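Alpha-ketoglutarate-dependent 2,4-dichlorophenoxyacetate dioxygenase (Bradyrhizobium diazoefficiens, PDB 5BKE) probably acts as a metal-dependent, 2-oxoglutarate-dependent dioxygenase of the TfdA family that degrades aryloxyalkanoate herbicides. Local coordinates at residues R6-H11 against F243-K248; I50-Q55 against D276-T281; H105-G110 against L178-Y183; L165-S170 against Q196-T201. One frame throughout, in Å; residues are numbered along the deposited sequence. Where two conformers were deposited one is given.

Contact 1 of 4, residues R6-H11 against F243-K248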
# COMPACT_ATOMS: atom_id res chain seq x y z
N ARG C 6 1.32 -27.12 -20.94
CA ARG C 6 1.33 -27.27 -19.50
C ARG C 6 2.72 -26.91 -18.95
O ARG C 6 3.73 -27.45 -19.40
CB ARG C 6 0.93 -28.71 -19.12
CG ARG C 6 0.71 -28.93 -17.63
CD ARG C 6 0.28 -30.35 -17.34
NE ARG C 6 1.19 -30.95 -16.37
CZ ARG C 6 1.88 -32.08 -16.55
NH1 ARG C 6 1.75 -32.80 -17.66
NH2 ARG C 6 2.69 -32.51 -15.58
N GLN C 7 2.76 -26.02 -17.97
CA GLN C 7 4.02 -25.62 -17.33
C GLN C 7 4.54 -26.73 -16.42
O GLN C 7 3.77 -27.34 -15.69
CB GLN C 7 3.86 -24.32 -16.56
CG GLN C 7 5.19 -23.67 -16.18
CD GLN C 7 5.05 -22.25 -15.69
OE1 GLN C 7 4.20 -21.50 -16.15
NE2 GLN C 7 5.89 -21.87 -14.74
N LEU C 8 5.85 -26.98 -16.48
CA LEU C 8 6.46 -28.11 -15.75
C LEU C 8 7.33 -27.73 -14.54
O LEU C 8 7.65 -28.59 -13.71
CB LEU C 8 7.27 -29.02 -16.70
CG LEU C 8 6.60 -29.74 -17.87
CD1 LEU C 8 7.63 -30.61 -18.59
CD2 LEU C 8 5.40 -30.59 -17.46
N GLN C 9 7.72 -26.47 -14.45
CA GLN C 9 8.56 -25.99 -13.35
C GLN C 9 8.03 -24.63 -12.91
O GLN C 9 7.39 -23.94 -13.72
CB GLN C 9 10.02 -25.89 -13.79
CG GLN C 9 11.06 -26.04 -12.67
CD GLN C 9 11.53 -24.72 -12.09
OE1 GLN C 9 11.26 -23.65 -12.63
NE2 GLN C 9 12.26 -24.79 -10.98
N THR C 10 8.29 -24.24 -11.66
CA THR C 10 7.72 -22.99 -11.13
C THR C 10 8.03 -21.78 -12.00
O THR C 10 7.14 -20.96 -12.19
CB THR C 10 8.08 -22.70 -9.66
OG1 THR C 10 9.50 -22.72 -9.49
CG2 THR C 10 7.41 -23.71 -8.72
N HIS C 11 9.24 -21.69 -12.55
CA HIS C 11 9.68 -20.49 -13.28
C HIS C 11 9.57 -20.54 -14.79
O HIS C 11 9.49 -19.49 -15.43
CB HIS C 11 11.13 -20.16 -12.93
CG HIS C 11 11.30 -19.59 -11.56
ND1 HIS C 11 11.71 -20.36 -10.49
CD2 HIS C 11 11.15 -18.34 -11.09
CE1 HIS C 11 11.80 -19.60 -9.41
NE2 HIS C 11 11.46 -18.37 -9.75
N PHE C 243 15.81 -23.15 -9.59
CA PHE C 243 15.92 -22.66 -10.97
C PHE C 243 16.10 -23.78 -12.00
O PHE C 243 16.31 -23.50 -13.18
CB PHE C 243 17.05 -21.61 -11.14
CG PHE C 243 16.99 -20.47 -10.15
CD1 PHE C 243 15.83 -19.71 -10.00
CD2 PHE C 243 18.11 -20.15 -9.38
CE1 PHE C 243 15.77 -18.66 -9.08
CE2 PHE C 243 18.06 -19.10 -8.46
CZ PHE C 243 16.89 -18.36 -8.31
N VAL C 244 16.02 -25.04 -11.56
CA VAL C 244 16.37 -26.17 -12.42
C VAL C 244 15.18 -27.06 -12.73
O VAL C 244 14.36 -27.35 -11.85
CB VAL C 244 17.58 -26.98 -11.84
CG1 VAL C 244 17.84 -28.27 -12.62
CG2 VAL C 244 18.85 -26.13 -11.86
N TYR C 245 15.08 -27.47 -13.99
CA TYR C 245 14.13 -28.49 -14.42
C TYR C 245 14.91 -29.73 -14.85
O TYR C 245 15.85 -29.64 -15.66
CB TYR C 245 13.25 -27.99 -15.57
CG TYR C 245 12.57 -29.09 -16.36
CD1 TYR C 245 11.46 -29.77 -15.85
CD2 TYR C 245 13.05 -29.46 -17.63
CE1 TYR C 245 10.85 -30.80 -16.57
CE2 TYR C 245 12.43 -30.47 -18.36
CZ TYR C 245 11.34 -31.14 -17.84
OH TYR C 245 10.74 -32.14 -18.58
N VAL C 246 14.51 -30.88 -14.31
CA VAL C 246 15.16 -32.15 -14.62
C VAL C 246 14.29 -32.89 -15.64
O VAL C 246 13.11 -33.16 -15.38
CB VAL C 246 15.42 -33.00 -13.36
CG1 VAL C 246 16.08 -34.32 -13.73
CG2 VAL C 246 16.30 -32.24 -12.37
N HIS C 247 14.88 -33.17 -16.80
CA HIS C 247 14.19 -33.97 -17.82
C HIS C 247 14.65 -35.42 -17.78
O HIS C 247 15.84 -35.72 -17.94
CB HIS C 247 14.35 -33.41 -19.24
CG HIS C 247 13.47 -34.10 -20.24
ND1 HIS C 247 12.12 -33.86 -20.32
CD2 HIS C 247 13.74 -35.06 -21.16
CE1 HIS C 247 11.60 -34.62 -21.27
NE2 HIS C 247 12.56 -35.36 -21.79
N LYS C 248 13.66 -36.30 -17.57
CA LYS C 248 13.82 -37.74 -17.62
C LYS C 248 13.35 -38.19 -19.00
O LYS C 248 12.19 -37.97 -19.39
CB LYS C 248 12.98 -38.39 -16.52
CG LYS C 248 13.41 -39.79 -16.14
CD LYS C 248 12.21 -40.61 -15.65
CE LYS C 248 12.62 -41.71 -14.67
NZ LYS C 248 13.68 -42.61 -15.22
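Leu8 rests its CD1 methyl on the phenol end of Tyr245, 3.5 Å from Tyr245 OH, while Leu8 CB sits by the CE1 side of the same ring. This is the close-packed end. Val44 of strand 42-45 touches both side chains where the turn after strand 4-7 of the large sheet meets strand 244-247 of the small three-stranded sheet, two sheets of the double-stranded beta-helix expected for this family. The phenol is fixed by a 2.8 Å hydrogen bond between Tyr245 OH and His247 ND1, and Asp253 holds the far nitrogen of His247.

Gln9 follows in the turn, opposite Tyr245 and Val244. Its CG, anti to the backbone N (chi1 -153°), lies 4.1 Å from Tyr245 CB, and the bend at chi2 carries the amide along the backbone of Val244 until NE2 bonds the carbonyl of Glu242. The other end of the amide turns home: His11 N donates to Gln9 OE1 over 2.8 Å, from above the carbonyl plane. Gln7 NE2 donates to Gln9 O at 2.8 Å.

At the His11 end, toward solvent, the fit slackens: Phe243 CD1, on a buried ring, lies 4.1 Å from His11 CE1, over one face of the partly exposed imidazole, the rings inclined by 54°. Asp49 of a second subunit packs on His11. With an alanine at Gln9, His11 N and the carbonyl of Glu242 would probably each lose a partner and the turn could shift along the strand. The chemistry divides the work: apolar contact presses turn and strand together, and the amides of Gln9 and Gln7 help set the turn's shape.

Contact 2 of 4, residues I50-Q55 against D276-T281. With OGA (N-oxalylglycine), chain O.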
# COMPACT_ATOMS: atom_id res chain seq x y z
N ILE C 50 10.41 -38.94 -35.27
CA ILE C 50 10.75 -38.12 -36.43
C ILE C 50 12.06 -38.58 -37.09
O ILE C 50 12.91 -39.20 -36.43
CB ILE C 50 10.82 -36.62 -36.04
CG1 ILE C 50 11.78 -36.41 -34.85
CG2 ILE C 50 9.41 -36.08 -35.77
CD1 ILE C 50 11.99 -34.98 -34.43
N THR C 51 12.20 -38.31 -38.38
CA THR C 51 13.46 -38.49 -39.11
C THR C 51 14.35 -37.25 -38.90
O THR C 51 13.87 -36.21 -38.45
CB THR C 51 13.24 -38.68 -40.63
OG1 THR C 51 12.63 -37.50 -41.16
CG2 THR C 51 12.34 -39.89 -40.92
N ASP C 52 15.63 -37.38 -39.21
CA ASP C 52 16.57 -36.25 -39.17
C ASP C 52 16.08 -35.07 -40.01
O ASP C 52 16.11 -33.93 -39.55
CB ASP C 52 17.95 -36.69 -39.66
CG ASP C 52 18.70 -37.53 -38.64
OD1 ASP C 52 18.10 -37.96 -37.62
OD2 ASP C 52 19.91 -37.76 -38.85
N GLU C 53 15.60 -35.36 -41.21
CA GLU C 53 15.04 -34.35 -42.10
C GLU C 53 13.78 -33.67 -41.54
O GLU C 53 13.65 -32.44 -41.64
CB GLU C 53 14.79 -34.92 -43.50
CG GLU C 53 16.09 -35.21 -44.25
CD GLU C 53 15.89 -35.74 -45.67
OE1 GLU C 53 14.84 -36.35 -45.97
OE2 GLU C 53 16.81 -35.53 -46.50
N GLN C 54 12.87 -34.46 -40.96
CA GLN C 54 11.64 -33.90 -40.38
C GLN C 54 11.97 -32.98 -39.20
O GLN C 54 11.35 -31.92 -39.05
CB GLN C 54 10.66 -35.01 -39.98
CG GLN C 54 9.91 -35.66 -41.14
CD GLN C 54 9.34 -37.04 -40.79
OE1 GLN C 54 9.65 -37.62 -39.75
NE2 GLN C 54 8.51 -37.57 -41.68
N GLN C 55 12.95 -33.38 -38.40
CA GLN C 55 13.43 -32.61 -37.25
C GLN C 55 14.01 -31.26 -37.67
O GLN C 55 13.71 -30.24 -37.03
CB GLN C 55 14.48 -33.42 -36.47
CG GLN C 55 14.98 -32.78 -35.18
CD GLN C 55 15.97 -33.66 -34.44
OE1 GLN C 55 15.98 -34.88 -34.61
NE2 GLN C 55 16.80 -33.04 -33.59
N ASP C 276 21.58 -42.65 -28.40
CA ASP C 276 21.46 -41.98 -29.69
C ASP C 276 20.59 -40.72 -29.57
O ASP C 276 19.35 -40.79 -29.60
CB ASP C 276 20.95 -42.94 -30.77
CG ASP C 276 21.08 -42.38 -32.19
OD1 ASP C 276 21.42 -41.19 -32.36
OD2 ASP C 276 20.82 -43.14 -33.15
N MET C 277 21.28 -39.59 -29.41
CA MET C 277 20.66 -38.28 -29.24
C MET C 277 21.16 -37.38 -30.38
O MET C 277 22.37 -37.28 -30.63
CB MET C 277 21.03 -37.67 -27.88
CG MET C 277 20.79 -38.56 -26.66
SD MET C 277 19.05 -38.99 -26.37
CE MET C 277 18.42 -37.42 -25.75
N ARG C 278 20.21 -36.74 -31.06
CA ARG C 278 20.48 -35.94 -32.26
C ARG C 278 19.87 -34.54 -32.14
O ARG C 278 18.71 -34.39 -31.76
CB ARG C 278 19.95 -36.65 -33.51
CG ARG C 278 20.34 -38.12 -33.59
CD ARG C 278 19.90 -38.76 -34.89
NE ARG C 278 20.20 -40.19 -34.89
CZ ARG C 278 19.90 -41.04 -35.87
NH1 ARG C 278 19.28 -40.64 -36.98
NH2 ARG C 278 20.23 -42.32 -35.72
N ARG C 279 20.67 -33.53 -32.49
CA ARG C 279 20.33 -32.11 -32.29
C ARG C 279 20.22 -31.34 -33.61
O ARG C 279 21.07 -31.48 -34.48
CB ARG C 279 21.37 -31.44 -31.37
CG ARG C 279 20.99 -30.06 -30.84
CD ARG C 279 22.08 -29.45 -29.97
NE ARG C 279 23.01 -28.64 -30.75
CZ ARG C 279 24.20 -28.21 -30.34
NH1 ARG C 279 24.68 -28.51 -29.14
NH2 ARG C 279 24.94 -27.47 -31.16
N ALA C 280 19.17 -30.54 -33.76
CA ALA C 280 19.15 -29.48 -34.78
C ALA C 280 19.45 -28.15 -34.09
O ALA C 280 18.96 -27.90 -32.97
CB ALA C 280 17.82 -29.43 -35.50
N THR C 281 20.25 -27.32 -34.74
CA THR C 281 20.63 -26.01 -34.19
C THR C 281 20.27 -24.87 -35.13
O THR C 281 20.62 -24.88 -36.31
CB THR C 281 22.12 -25.96 -33.80
OG1 THR C 281 22.48 -27.18 -33.14
CG2 THR C 281 22.39 -24.81 -32.85
C1 OGA O . 23.26 -30.69 -26.61
C2 OGA O . 23.49 -31.22 -25.29
C4 OGA O . 23.03 -33.05 -23.72
C5 OGA O . 22.42 -34.43 -23.87
O1 OGA O . 23.54 -29.48 -26.80
O2 OGA O . 22.77 -31.44 -27.48
O2' OGA O . 24.29 -30.63 -24.56
O3 OGA O . 22.92 -35.17 -24.75
N1 OGA O . 22.80 -32.29 -24.94
O4 OGA O . 21.46 -34.75 -23.14
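Asp52, in the first turn of helix 52-59, and Arg278, on strand 276-281, form the ionic part. Arg278 NH1 donates to Asp52 OD1 at 3.0 Å, in the guanidinium plane, on the syn side of the oxygen but tilted out of the carboxylate plane, the two flat groups nearly perpendicular (81°). Arg278 NE and NH2 grip Asp276 side-on at another edge, NE to OD1 at 3.0 Å and NH2 to OD2 at 2.8 Å. Arg133 adds a second cation to Asp52, and Arg80 one to Asp276. A leucine in place of Arg278 would probably leave Asp52 and Asp276 without their shared cation and cut the ionic tie between helix and strand.

Neutral hydrogen bonds follow. The extended chain of Gln55 carries NE2 to Arg278 O, 3.0 Å and nearly straight (169°), from above the carbonyl plane, and OE1 is taken by Arg133. A capping box between Thr51 and Gln54 starts the helix.

The ligand is met on the other face of the strand. Arg279 points away from the helix, its NE and NH2 both on Thr281 OG1, and NH1 donates to N-oxalylglycine O1 at 2.8 Å. Thr142 and Arg275 also bind it. The chemistry implies a strand with two jobs: a charge network binds one face to the helix, and the other presents an arginine to the 2-oxoglutarate analogue beside the manganese.

Contact 3 of 4, residues H105-G110 against L178-Y183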
# COMPACT_ATOMS: atom_id res chain seq x y z
N HIS C 105 35.01 -39.29 -27.28
CA HIS C 105 34.22 -39.44 -26.06
C HIS C 105 34.65 -38.45 -24.97
O HIS C 105 33.79 -37.79 -24.38
CB HIS C 105 34.27 -40.89 -25.54
CG HIS C 105 33.60 -41.07 -24.21
ND1 HIS C 105 34.29 -41.36 -23.06
CD2 HIS C 105 32.29 -40.98 -23.85
CE1 HIS C 105 33.44 -41.46 -22.05
NE2 HIS C 105 32.23 -41.23 -22.51
N LEU C 106 35.96 -38.33 -24.74
CA LEU C 106 36.51 -37.43 -23.71
C LEU C 106 36.16 -35.96 -23.93
O LEU C 106 35.94 -35.22 -22.96
CB LEU C 106 38.03 -37.61 -23.57
CG LEU C 106 38.63 -38.91 -22.98
CD1 LEU C 106 40.15 -38.77 -22.88
CD2 LEU C 106 38.05 -39.31 -21.63
N PHE C 107 36.10 -35.55 -25.20
CA PHE C 107 35.61 -34.23 -25.59
C PHE C 107 34.09 -34.10 -25.36
O PHE C 107 33.63 -33.06 -24.88
CB PHE C 107 35.98 -33.96 -27.06
CG PHE C 107 35.87 -32.51 -27.47
CD1 PHE C 107 34.67 -32.00 -28.00
CD2 PHE C 107 36.97 -31.65 -27.36
CE1 PHE C 107 34.57 -30.66 -28.39
CE2 PHE C 107 36.88 -30.32 -27.75
CZ PHE C 107 35.68 -29.82 -28.26
N ASN C 108 33.33 -35.16 -25.69
CA ASN C 108 31.86 -35.22 -25.50
C ASN C 108 31.41 -35.17 -24.03
O ASN C 108 30.25 -34.87 -23.75
CB ASN C 108 31.28 -36.50 -26.11
CG ASN C 108 31.24 -36.48 -27.63
OD1 ASN C 108 31.62 -35.49 -28.28
ND2 ASN C 108 30.79 -37.59 -28.21
N LEU C 109 32.34 -35.48 -23.12
CA LEU C 109 32.11 -35.37 -21.69
C LEU C 109 31.93 -33.91 -21.24
O LEU C 109 31.36 -33.66 -20.18
CB LEU C 109 33.22 -36.07 -20.90
CG LEU C 109 33.22 -37.61 -20.90
CD1 LEU C 109 34.44 -38.15 -20.18
CD2 LEU C 109 31.94 -38.19 -20.31
N GLY C 110 32.39 -32.98 -22.08
CA GLY C 110 32.10 -31.56 -21.96
C GLY C 110 30.63 -31.22 -21.77
O GLY C 110 30.29 -30.29 -21.05
N LEU C 178 38.10 -30.02 -17.56
CA LEU C 178 38.01 -31.47 -17.47
C LEU C 178 39.37 -32.17 -17.65
O LEU C 178 39.43 -33.39 -17.58
CB LEU C 178 36.98 -32.01 -18.48
CG LEU C 178 35.48 -31.73 -18.22
CD1 LEU C 178 34.62 -32.43 -19.25
CD2 LEU C 178 35.04 -32.11 -16.81
N GLY C 179 40.44 -31.40 -17.87
CA GLY C 179 41.80 -31.94 -18.04
C GLY C 179 42.30 -32.10 -19.47
O GLY C 179 43.49 -32.35 -19.68
N PHE C 180 41.40 -31.95 -20.43
CA PHE C 180 41.68 -31.96 -21.88
C PHE C 180 42.39 -30.63 -22.24
O PHE C 180 41.74 -29.63 -22.56
CB PHE C 180 40.33 -32.11 -22.60
CG PHE C 180 40.40 -32.54 -24.04
CD1 PHE C 180 40.83 -31.66 -25.05
CD2 PHE C 180 39.94 -33.81 -24.41
CE1 PHE C 180 40.86 -32.07 -26.38
CE2 PHE C 180 39.97 -34.22 -25.74
CZ PHE C 180 40.43 -33.34 -26.73
N THR C 181 43.73 -30.63 -22.18
CA THR C 181 44.53 -29.39 -22.33
C THR C 181 45.50 -29.31 -23.53
O THR C 181 46.18 -28.29 -23.70
CB THR C 181 45.32 -29.03 -21.05
OG1 THR C 181 46.08 -30.16 -20.62
CG2 THR C 181 44.39 -28.58 -19.93
N GLU C 182 45.57 -30.36 -24.35
CA GLU C 182 46.46 -30.34 -25.53
C GLU C 182 45.73 -30.18 -26.87
O GLU C 182 44.88 -31.01 -27.26
CB GLU C 182 47.46 -31.51 -25.52
CG GLU C 182 46.89 -32.91 -25.67
CD GLU C 182 47.96 -33.94 -25.99
OE1 GLU C 182 48.56 -34.49 -25.05
OE2 GLU C 182 48.20 -34.19 -27.19
N TYR C 183 46.08 -29.10 -27.57
CA TYR C 183 45.45 -28.73 -28.84
C TYR C 183 46.51 -28.45 -29.92
O TYR C 183 47.47 -27.69 -29.69
CB TYR C 183 44.53 -27.50 -28.67
CG TYR C 183 43.50 -27.64 -27.57
CD1 TYR C 183 42.28 -28.31 -27.81
CD2 TYR C 183 43.74 -27.13 -26.29
CE1 TYR C 183 41.33 -28.45 -26.79
CE2 TYR C 183 42.80 -27.26 -25.27
CZ TYR C 183 41.61 -27.92 -25.53
OH TYR C 183 40.68 -28.05 -24.53
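Leu178 and Phe180 come alongside helix 103-108 where the chain leaves helix 171-176 through a Schellman motif, with Phe180 CA 7.5 Å from Phe107 CA and Leu178 CA 7.4 Å from Gly110 CA. Gly179 lies between them with a positive phi of 99°, at which a CB would press on the preceding carbonyl.

Phe107 and Phe180 form a T-shaped stack. The edge of Phe107 is turned to the face of Phe180, with planes at 75° and ring centroids 5.5 Å apart, and Phe107 CD2 lies 3.9 Å from Phe180 CZ. In both, CG is anti to the backbone N (chi1 close to -164°), which helps direct the rings to where they meet, crossing at nearly a right angle. Leu106 CB fills in at the edge of the Phe180 ring, 4.3 Å from Phe180 CD2. Arg175 of helix 171-176 makes a cation-pi contact with Phe107, and a third subunit packs Leu229 on Leu178 and Pro225 on Leu109, so this buried joint lies next to the subunit interface.

Further along, Leu178 meets the end of the 105-110 segment, where a CB on Gly110 would clash with Phe107 O. Leu178 CD1 touches backbone there, lying 3.6 Å from both Leu109 O and Gly110 N.

Contact 4 of 4, residues L165-S170 against Q196-T201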
# COMPACT_ATOMS: atom_id res chain seq x y z
N LEU C 165 30.20 -6.36 -17.47
CA LEU C 165 31.26 -7.36 -17.57
C LEU C 165 31.19 -8.21 -18.85
O LEU C 165 30.11 -8.53 -19.35
CB LEU C 165 31.32 -8.23 -16.31
CG LEU C 165 31.66 -7.53 -14.98
CD1 LEU C 165 31.75 -8.56 -13.85
CD2 LEU C 165 32.94 -6.70 -15.05
N VAL C 166 32.37 -8.54 -19.38
CA VAL C 166 32.50 -9.33 -20.60
C VAL C 166 33.31 -10.60 -20.29
O VAL C 166 34.36 -10.54 -19.63
CB VAL C 166 33.13 -8.50 -21.76
CG1 VAL C 166 33.40 -9.34 -22.99
CG2 VAL C 166 32.23 -7.33 -22.14
N CYS C 167 32.80 -11.74 -20.78
CA CYS C 167 33.48 -13.04 -20.64
C CYS C 167 34.13 -13.49 -21.95
O CYS C 167 33.62 -13.21 -23.03
CB CYS C 167 32.50 -14.12 -20.16
SG CYS C 167 31.63 -13.78 -18.61
N GLU C 168 35.25 -14.21 -21.84
CA GLU C 168 35.89 -14.87 -22.97
C GLU C 168 35.46 -16.34 -23.01
O GLU C 168 35.72 -17.10 -22.07
CB GLU C 168 37.42 -14.75 -22.88
CG GLU C 168 37.91 -13.31 -22.93
CD GLU C 168 39.40 -13.15 -23.17
OE1 GLU C 168 40.09 -14.12 -23.59
OE2 GLU C 168 39.89 -12.01 -22.96
N HIS C 169 34.80 -16.72 -24.10
CA HIS C 169 34.30 -18.08 -24.27
C HIS C 169 35.15 -18.85 -25.29
O HIS C 169 35.43 -18.34 -26.39
CB HIS C 169 32.87 -18.09 -24.78
CG HIS C 169 31.85 -17.58 -23.81
ND1 HIS C 169 30.81 -18.37 -23.35
CD2 HIS C 169 31.66 -16.35 -23.27
CE1 HIS C 169 30.04 -17.65 -22.55
NE2 HIS C 169 30.52 -16.42 -22.50
N SER C 170 35.52 -20.07 -24.93
CA SER C 170 36.24 -20.99 -25.81
C SER C 170 35.98 -22.44 -25.40
O SER C 170 35.92 -22.75 -24.20
CB SER C 170 37.74 -20.72 -25.74
OG SER C 170 38.46 -21.68 -26.49
N GLN C 196 31.67 -12.27 -25.00
CA GLN C 196 30.22 -12.25 -24.78
C GLN C 196 29.94 -11.48 -23.51
O GLN C 196 30.69 -11.59 -22.54
CB GLN C 196 29.61 -13.66 -24.64
CG GLN C 196 29.94 -14.67 -25.74
CD GLN C 196 29.08 -14.55 -27.00
OE1 GLN C 196 28.21 -13.68 -27.11
NE2 GLN C 196 29.33 -15.42 -27.96
N ARG C 197 28.84 -10.73 -23.51
CA ARG C 197 28.32 -10.08 -22.30
C ARG C 197 27.95 -11.13 -21.25
O ARG C 197 27.40 -12.18 -21.60
CB ARG C 197 27.07 -9.26 -22.63
CG ARG C 197 27.29 -8.05 -23.52
CD ARG C 197 27.91 -6.87 -22.79
NE ARG C 197 27.10 -6.39 -21.66
CZ ARG C 197 26.10 -5.53 -21.75
NH1 ARG C 197 25.75 -5.05 -22.93
NH2 ARG C 197 25.43 -5.16 -20.66
N LEU C 198 28.26 -10.83 -19.99
CA LEU C 198 27.81 -11.64 -18.86
C LEU C 198 26.31 -11.47 -18.64
O LEU C 198 25.63 -12.40 -18.21
CB LEU C 198 28.59 -11.27 -17.59
CG LEU C 198 28.37 -12.05 -16.28
CD1 LEU C 198 28.55 -13.55 -16.45
CD2 LEU C 198 29.29 -11.52 -15.17
N VAL C 199 25.81 -10.27 -18.93
CA VAL C 199 24.38 -9.97 -18.77
C VAL C 199 23.80 -9.64 -20.14
O VAL C 199 24.26 -8.71 -20.83
CB VAL C 199 24.14 -8.81 -17.78
CG1 VAL C 199 22.65 -8.51 -17.64
CG2 VAL C 199 24.75 -9.13 -16.42
N ARG C 200 22.79 -10.42 -20.54
CA ARG C 200 22.18 -10.24 -21.86
C ARG C 200 20.70 -9.88 -21.77
O ARG C 200 20.06 -10.13 -20.75
CB ARG C 200 22.46 -11.44 -22.77
CG ARG C 200 21.73 -12.73 -22.42
CD ARG C 200 22.30 -13.93 -23.19
NE ARG C 200 22.15 -13.82 -24.65
CZ ARG C 200 22.54 -14.76 -25.51
NH1 ARG C 200 23.10 -15.89 -25.07
NH2 ARG C 200 22.37 -14.59 -26.82
N THR C 201 20.19 -9.26 -22.83
CA THR C 201 18.78 -8.84 -22.88
C THR C 201 18.08 -9.52 -24.05
O THR C 201 18.52 -9.41 -25.19
CB THR C 201 18.66 -7.29 -22.96
OG1 THR C 201 19.18 -6.72 -21.75
CG2 THR C 201 17.21 -6.84 -23.11
O HOH W 1 27.41 -7.74 -19.33
O HOH W 2 28.92 -14.43 -21.05
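Gln196 turns its CG anti to the carbonyl carbon, and this chi1 (-52°) sets CG over the face of His169, while the bend at chi2 (-81°) turns the amide away to its own partners. The result is a CH-pi contact, Gln196 CG 3.4 Å from His169 CD2, and the amide plane lies nearly perpendicular to that of the ring. The amide passes beyond to Thr288 and to the carbonyl of Ser119, whose hydroxyl also bonds His169 ND1, so ring and glutamine share a neighbour that fixes both. Leu198 instead holds CG anti to its backbone N (chi1 -176°) and forks between two partners: CD1 lies 3.8 Å from Cys167 SG, and CD2 is 4.0 Å from Leu165 CB, the two leucine side chains running alongside in the same direction. Helix 224-238 packs over all three, with Leu230 on Leu165 and Leu231 on Cys167 and Leu198.

These side chains ride on two neighbouring strands of an antiparallel four-stranded sheet. Cys167 and Gln196 are a hydrogen-bonded pair, Cys167 N to Gln196 O at 2.8 Å and Gln196 N to Cys167 O at 2.9 Å, and Val166 with Arg197 is the adjoining non-hydrogen-bonded pair. Strand 194-201 is interrupted at Leu198, yet Leu198 N still donates to Leu165 O at 3.0 Å.

A water bridges the break: it donates to Leu165 O, giving that carbonyl a second bond, and accepts from Arg197 NE and Val199 N. Arg197 NH2 goes on to the carbonyl of Glu163. A second water joins His169 NE2, 2.9 Å away, to the carbonyl of Arg197.

Overall arrangement
Contact 3 is the buried one, contacts 2 and 4 are partly buried, and contact 1 is at the surface. Contacts 1 and 2 both reach the large mixed sheet, contact 1 by the turn that follows strand 4-7, contact 2 by strand 276-281, and their segments alternate along the chain; those of contacts 3 and 4 also alternate and are nested inside both loops. Chemistry follows place: apolar packing and a turn held by side-chain amides in contact 1, charges backing the ligand pocket in contact 2, an aromatic pair close to a subunit interface in contact 3, and backbone pairing with waters in contact 4. Contacts 2 and 4 lie on opposite sides of the chain's centre.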